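Local coordinates for SaTIE-TED (Staphylococcus aureus, PDB 6FX6), which is an LPXTG-anchored surface protein's thioester domain, of unknown function but probably, as in related domains, able to attach covalently to host targets, at residues 93-106 / 115-129. Numbering follows the deposited sequence.
Sequences SDEQYIATQMLIWE and IYNGLNYEARKADIL
Tyr121, set among Met102, Ala99, Glu106 and Leu103, centres a helix-on-helix packing in the thioester domain, where helix 121-129 crosses helix 94-106 at -69° with the axes 9.7 Å apart. Elsewhere helix 94-106 packs on strands 30-40 and 43-47 and on helix 72-87. With CG anti to the backbone N (chi1 -178°), the ring swings in toward helix 94-106. Over one face comes the methyl of selenomethionine Met102, its CE 3.6 Å from the Tyr121 ring centroid and nearly on the normal, while the selenium stands obliquely, a Met-aromatic contact. Leu119 CD2 meets that selenium tip to tip and also touches Ile98 CG2.

The phenol donates to Glu106, Tyr121 OH to OE2 being 2.9 Å, on the anti lone pair of that oxygen. The same OE2 takes a salt bridge on its syn side from Lys125 NZ at 3.0 Å, out of the carboxylate plane; two donors grip this one oxygen. Leu103 is the reciprocal knob, entering between Lys125, Ile128, Leu129 and Tyr121, with its CD2 3.6 Å from Ile128 CG2.

At the other end, the guanidinium of Arg124 lies flat over Glu95 CB, which is 3.6 Å from Arg124 CZ. Arg124 NH1 donates to Leu119 O, 3.0 Å away, and NH2 forms a salt bridge with Asp91, whose carboxylate also bonds Ser93, the N-cap of helix 94-106. A water donates to both Gln96 OE1 and Arg124 O, while Gln96 NE2 is hydrogen-bonded to Gly85 O.

This knobs-into-holes crossing seats helix 121-129 steeply across helix 94-106 of the thioester domain.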
# COMPACT_ATOMS: atom_id res chain seq x y z
N SER A 93 5.10 -15.30 -2.39
CA SER A 93 6.13 -15.99 -3.16
C SER A 93 7.20 -15.03 -3.65
O SER A 93 6.95 -13.83 -3.82
CB SER A 93 5.54 -16.75 -4.36
OG SER A 93 5.00 -15.87 -5.33
N ASP A 94 8.39 -15.58 -3.87
CA ASP A 94 9.48 -14.87 -4.53
C ASP A 94 9.03 -14.23 -5.84
O ASP A 94 9.43 -13.12 -6.16
CB ASP A 94 10.64 -15.84 -4.82
CG ASP A 94 11.34 -16.34 -3.55
OD1 ASP A 94 11.17 -15.74 -2.46
OD2 ASP A 94 12.07 -17.35 -3.65
N GLU A 95 8.17 -14.93 -6.58
CA GLU A 95 7.63 -14.41 -7.83
C GLU A 95 6.77 -13.15 -7.62
O GLU A 95 6.90 -12.20 -8.39
CB GLU A 95 6.83 -15.50 -8.57
CG GLU A 95 7.68 -16.62 -9.18
CD GLU A 95 8.14 -17.69 -8.19
OE1 GLU A 95 7.77 -17.63 -6.99
OE2 GLU A 95 8.89 -18.60 -8.61
N GLN A 96 5.93 -13.13 -6.58
CA GLN A 96 5.14 -11.92 -6.26
C GLN A 96 6.02 -10.75 -5.86
O GLN A 96 5.77 -9.63 -6.31
CB GLN A 96 4.12 -12.15 -5.12
CG GLN A 96 2.68 -12.38 -5.54
CD GLN A 96 2.11 -11.34 -6.48
OE1 GLN A 96 1.78 -11.64 -7.63
NE2 GLN A 96 1.96 -10.12 -6.00
N TYR A 97 7.00 -10.99 -4.99
CA TYR A 97 7.95 -9.95 -4.62
C TYR A 97 8.64 -9.36 -5.84
O TYR A 97 8.74 -8.14 -5.97
CB TYR A 97 9.03 -10.46 -3.65
CG TYR A 97 10.00 -9.37 -3.29
CD1 TYR A 97 9.76 -8.51 -2.22
CD2 TYR A 97 11.14 -9.16 -4.06
CE1 TYR A 97 10.65 -7.48 -1.92
CE2 TYR A 97 12.03 -8.14 -3.77
CZ TYR A 97 11.78 -7.31 -2.70
OH TYR A 97 12.69 -6.31 -2.42
N ILE A 98 9.12 -10.23 -6.72
CA ILE A 98 9.80 -9.80 -7.95
C ILE A 98 8.85 -8.99 -8.83
O ILE A 98 9.23 -7.93 -9.33
CB ILE A 98 10.38 -11.00 -8.73
CG1 ILE A 98 11.59 -11.56 -7.99
CG2 ILE A 98 10.81 -10.60 -10.14
CD1 ILE A 98 12.09 -12.89 -8.51
N ALA A 99 7.63 -9.50 -9.02
CA ALA A 99 6.62 -8.80 -9.83
C ALA A 99 6.32 -7.41 -9.27
O ALA A 99 6.24 -6.44 -10.01
CB ALA A 99 5.34 -9.61 -9.91
N THR A 100 6.20 -7.33 -7.95
CA THR A 100 5.96 -6.05 -7.28
C THR A 100 7.13 -5.09 -7.49
O THR A 100 6.92 -3.93 -7.86
CB THR A 100 5.67 -6.26 -5.78
OG1 THR A 100 4.55 -7.14 -5.64
CG2 THR A 100 5.36 -4.95 -5.08
N GLN A 101 8.35 -5.58 -7.28
CA GLN A 101 9.56 -4.78 -7.55
C GLN A 101 9.60 -4.32 -9.00
O GLN A 101 9.95 -3.18 -9.27
CB GLN A 101 10.83 -5.59 -7.24
CG GLN A 101 12.15 -4.87 -7.52
CD GLN A 101 12.38 -3.68 -6.62
OE1 GLN A 101 13.01 -3.81 -5.56
NE2 GLN A 101 11.88 -2.52 -7.03
N MSE A 102 9.27 -5.23 -9.91
CA MSE A 102 9.27 -4.91 -11.35
C MSE A 102 8.24 -3.87 -11.73
O MSE A 102 8.50 -3.05 -12.61
CB MSE A 102 9.07 -6.17 -12.20
CG MSE A 102 10.39 -6.87 -12.45
SE MSE A 102 10.03 -8.67 -13.16
CE MSE A 102 9.38 -8.15 -14.95
N LEU A 103 7.08 -3.90 -11.08
CA LEU A 103 6.03 -2.91 -11.32
C LEU A 103 6.40 -1.53 -10.76
O LEU A 103 6.14 -0.51 -11.41
CB LEU A 103 4.69 -3.37 -10.73
CG LEU A 103 3.46 -2.48 -11.02
CD1 LEU A 103 3.34 -2.14 -12.50
CD2 LEU A 103 2.20 -3.17 -10.52
N ILE A 104 6.98 -1.52 -9.56
CA ILE A 104 7.57 -0.30 -8.98
C ILE A 104 8.58 0.29 -9.95
O ILE A 104 8.56 1.49 -10.21
CB ILE A 104 8.21 -0.59 -7.60
CG1 ILE A 104 7.12 -0.75 -6.54
CG2 ILE A 104 9.18 0.52 -7.18
CD1 ILE A 104 7.58 -1.43 -5.26
N TRP A 105 9.46 -0.56 -10.48
CA TRP A 105 10.48 -0.11 -11.43
C TRP A 105 9.93 0.40 -12.76
O TRP A 105 10.56 1.25 -13.38
CB TRP A 105 11.51 -1.21 -11.69
CG TRP A 105 12.56 -1.39 -10.64
CD1 TRP A 105 12.79 -0.60 -9.54
CD2 TRP A 105 13.56 -2.40 -10.62
NE1 TRP A 105 13.86 -1.09 -8.83
CE2 TRP A 105 14.36 -2.19 -9.48
CE3 TRP A 105 13.87 -3.47 -11.47
CZ2 TRP A 105 15.43 -3.01 -9.14
CZ3 TRP A 105 14.94 -4.29 -11.14
CH2 TRP A 105 15.71 -4.06 -9.98
N GLU A 106 8.78 -0.12 -13.21
CA GLU A 106 8.12 0.43 -14.41
C GLU A 106 7.76 1.91 -14.25
O GLU A 106 7.87 2.67 -15.21
CB GLU A 106 6.85 -0.35 -14.78
CG GLU A 106 7.12 -1.71 -15.40
CD GLU A 106 6.08 -2.16 -16.42
OE1 GLU A 106 5.67 -1.33 -17.26
OE2 GLU A 106 5.69 -3.35 -16.39
N ILE A 115 11.40 -11.21 -20.31
CA ILE A 115 10.88 -11.59 -18.99
C ILE A 115 10.71 -13.11 -18.92
O ILE A 115 10.09 -13.71 -19.79
CB ILE A 115 9.54 -10.90 -18.66
CG1 ILE A 115 9.70 -9.37 -18.68
CG2 ILE A 115 9.01 -11.37 -17.30
CD1 ILE A 115 8.40 -8.60 -18.57
N TYR A 116 11.28 -13.73 -17.89
CA TYR A 116 11.13 -15.16 -17.64
C TYR A 116 9.64 -15.51 -17.57
O TYR A 116 8.91 -14.90 -16.79
CB TYR A 116 11.84 -15.53 -16.34
CG TYR A 116 11.69 -16.97 -15.90
CD1 TYR A 116 12.03 -18.02 -16.75
CD2 TYR A 116 11.25 -17.29 -14.61
CE1 TYR A 116 11.91 -19.35 -16.35
CE2 TYR A 116 11.13 -18.60 -14.20
CZ TYR A 116 11.45 -19.63 -15.06
OH TYR A 116 11.32 -20.93 -14.62
N ASN A 117 9.20 -16.47 -18.39
CA ASN A 117 7.78 -16.84 -18.48
C ASN A 117 7.22 -17.37 -17.15
O ASN A 117 6.05 -17.15 -16.85
CB ASN A 117 7.56 -17.89 -19.57
CG ASN A 117 6.10 -18.04 -19.95
OD1 ASN A 117 5.46 -17.08 -20.39
ND2 ASN A 117 5.56 -19.25 -19.80
N GLY A 118 8.07 -18.03 -16.37
CA GLY A 118 7.69 -18.55 -15.05
C GLY A 118 7.34 -17.53 -13.98
O GLY A 118 6.83 -17.91 -12.93
N LEU A 119 7.62 -16.25 -14.22
CA LEU A 119 7.08 -15.16 -13.39
C LEU A 119 5.57 -15.01 -13.45
O LEU A 119 4.97 -14.56 -12.47
CB LEU A 119 7.68 -13.80 -13.74
CG LEU A 119 8.69 -13.28 -12.74
CD1 LEU A 119 9.89 -14.19 -12.74
CD2 LEU A 119 9.10 -11.86 -13.10
N ASN A 120 4.97 -15.32 -14.60
CA ASN A 120 3.56 -15.05 -14.84
C ASN A 120 3.32 -13.55 -14.63
O ASN A 120 2.40 -13.14 -13.93
CB ASN A 120 2.69 -15.92 -13.91
CG ASN A 120 1.26 -16.08 -14.40
OD1 ASN A 120 1.01 -16.19 -15.60
ND2 ASN A 120 0.32 -16.11 -13.46
N TYR A 121 4.18 -12.73 -15.25
CA TYR A 121 4.28 -11.30 -14.92
C TYR A 121 3.04 -10.51 -15.27
O TYR A 121 2.56 -9.73 -14.45
CB TYR A 121 5.50 -10.64 -15.59
CG TYR A 121 5.66 -9.17 -15.22
CD1 TYR A 121 5.89 -8.78 -13.90
CD2 TYR A 121 5.56 -8.16 -16.19
CE1 TYR A 121 6.02 -7.44 -13.55
CE2 TYR A 121 5.71 -6.81 -15.86
CZ TYR A 121 5.93 -6.46 -14.54
OH TYR A 121 6.08 -5.12 -14.19
N GLU A 122 2.53 -10.69 -16.48
CA GLU A 122 1.40 -9.90 -16.94
C GLU A 122 0.15 -10.14 -16.08
O GLU A 122 -0.55 -9.18 -15.77
CB GLU A 122 1.11 -10.17 -18.43
CG GLU A 122 2.21 -9.70 -19.37
CD GLU A 122 2.51 -8.20 -19.25
OE1 GLU A 122 1.55 -7.39 -19.30
OE2 GLU A 122 3.69 -7.84 -19.09
N ALA A 123 -0.08 -11.39 -15.68
CA ALA A 123 -1.20 -11.73 -14.80
C ALA A 123 -1.00 -11.22 -13.37
O ALA A 123 -1.95 -10.76 -12.73
CB ALA A 123 -1.43 -13.24 -14.79
N ARG A 124 0.23 -11.29 -12.86
CA ARG A 124 0.56 -10.74 -11.54
C ARG A 124 0.40 -9.22 -11.50
O ARG A 124 -0.23 -8.69 -10.58
CB ARG A 124 1.98 -11.14 -11.10
CG ARG A 124 2.09 -12.58 -10.61
CD ARG A 124 3.43 -12.86 -9.94
NE ARG A 124 3.31 -13.85 -8.87
CZ ARG A 124 3.30 -15.17 -9.02
NH1 ARG A 124 3.42 -15.73 -10.21
NH2 ARG A 124 3.17 -15.95 -7.95
N LYS A 125 0.95 -8.55 -12.51
CA LYS A 125 0.83 -7.10 -12.66
C LYS A 125 -0.63 -6.64 -12.73
O LYS A 125 -1.01 -5.68 -12.05
CB LYS A 125 1.56 -6.65 -13.93
CG LYS A 125 1.52 -5.15 -14.22
CD LYS A 125 2.14 -4.87 -15.58
CE LYS A 125 2.13 -3.38 -15.89
NZ LYS A 125 2.81 -3.09 -17.18
N ALA A 126 -1.43 -7.32 -13.56
CA ALA A 126 -2.84 -6.97 -13.76
C ALA A 126 -3.66 -7.02 -12.46
O ALA A 126 -4.43 -6.10 -12.19
CB ALA A 126 -3.48 -7.87 -14.82
N ASP A 127 -3.46 -8.07 -11.67
CA ASP A 127 -4.14 -8.21 -10.37
C ASP A 127 -3.75 -7.10 -9.38
O ASP A 127 -4.58 -6.68 -8.58
CB ASP A 127 -3.90 -9.59 -9.74
CG ASP A 127 -5.02 -10.01 -8.79
OD1 ASP A 127 -6.17 -10.21 -9.26
OD2 ASP A 127 -4.76 -10.16 -7.57
N ILE A 128 -2.50 -6.64 -9.45
CA ILE A 128 -2.03 -5.53 -8.60
C ILE A 128 -2.68 -4.22 -9.01
O ILE A 128 -3.19 -3.49 -8.15
CB ILE A 128 -0.48 -5.39 -8.62
CG1 ILE A 128 0.15 -6.61 -7.95
CG2 ILE A 128 -0.04 -4.11 -7.90
CD1 ILE A 128 1.66 -6.68 -8.09
N LEU A 129 -2.66 -3.91 -10.30
CA LEU A 129 -3.30 -2.68 -10.80
C LEU A 129 -4.81 -2.63 -10.52
O LEU A 129 -5.34 -1.56 -10.22
CB LEU A 129 -3.03 -2.49 -12.30
CG LEU A 129 -1.57 -2.24 -12.68
CD1 LEU A 129 -1.44 -2.15 -14.20
CD2 LEU A 129 -1.03 -0.98 -12.02
O HOH W 1 -0.51 -10.19 -8.37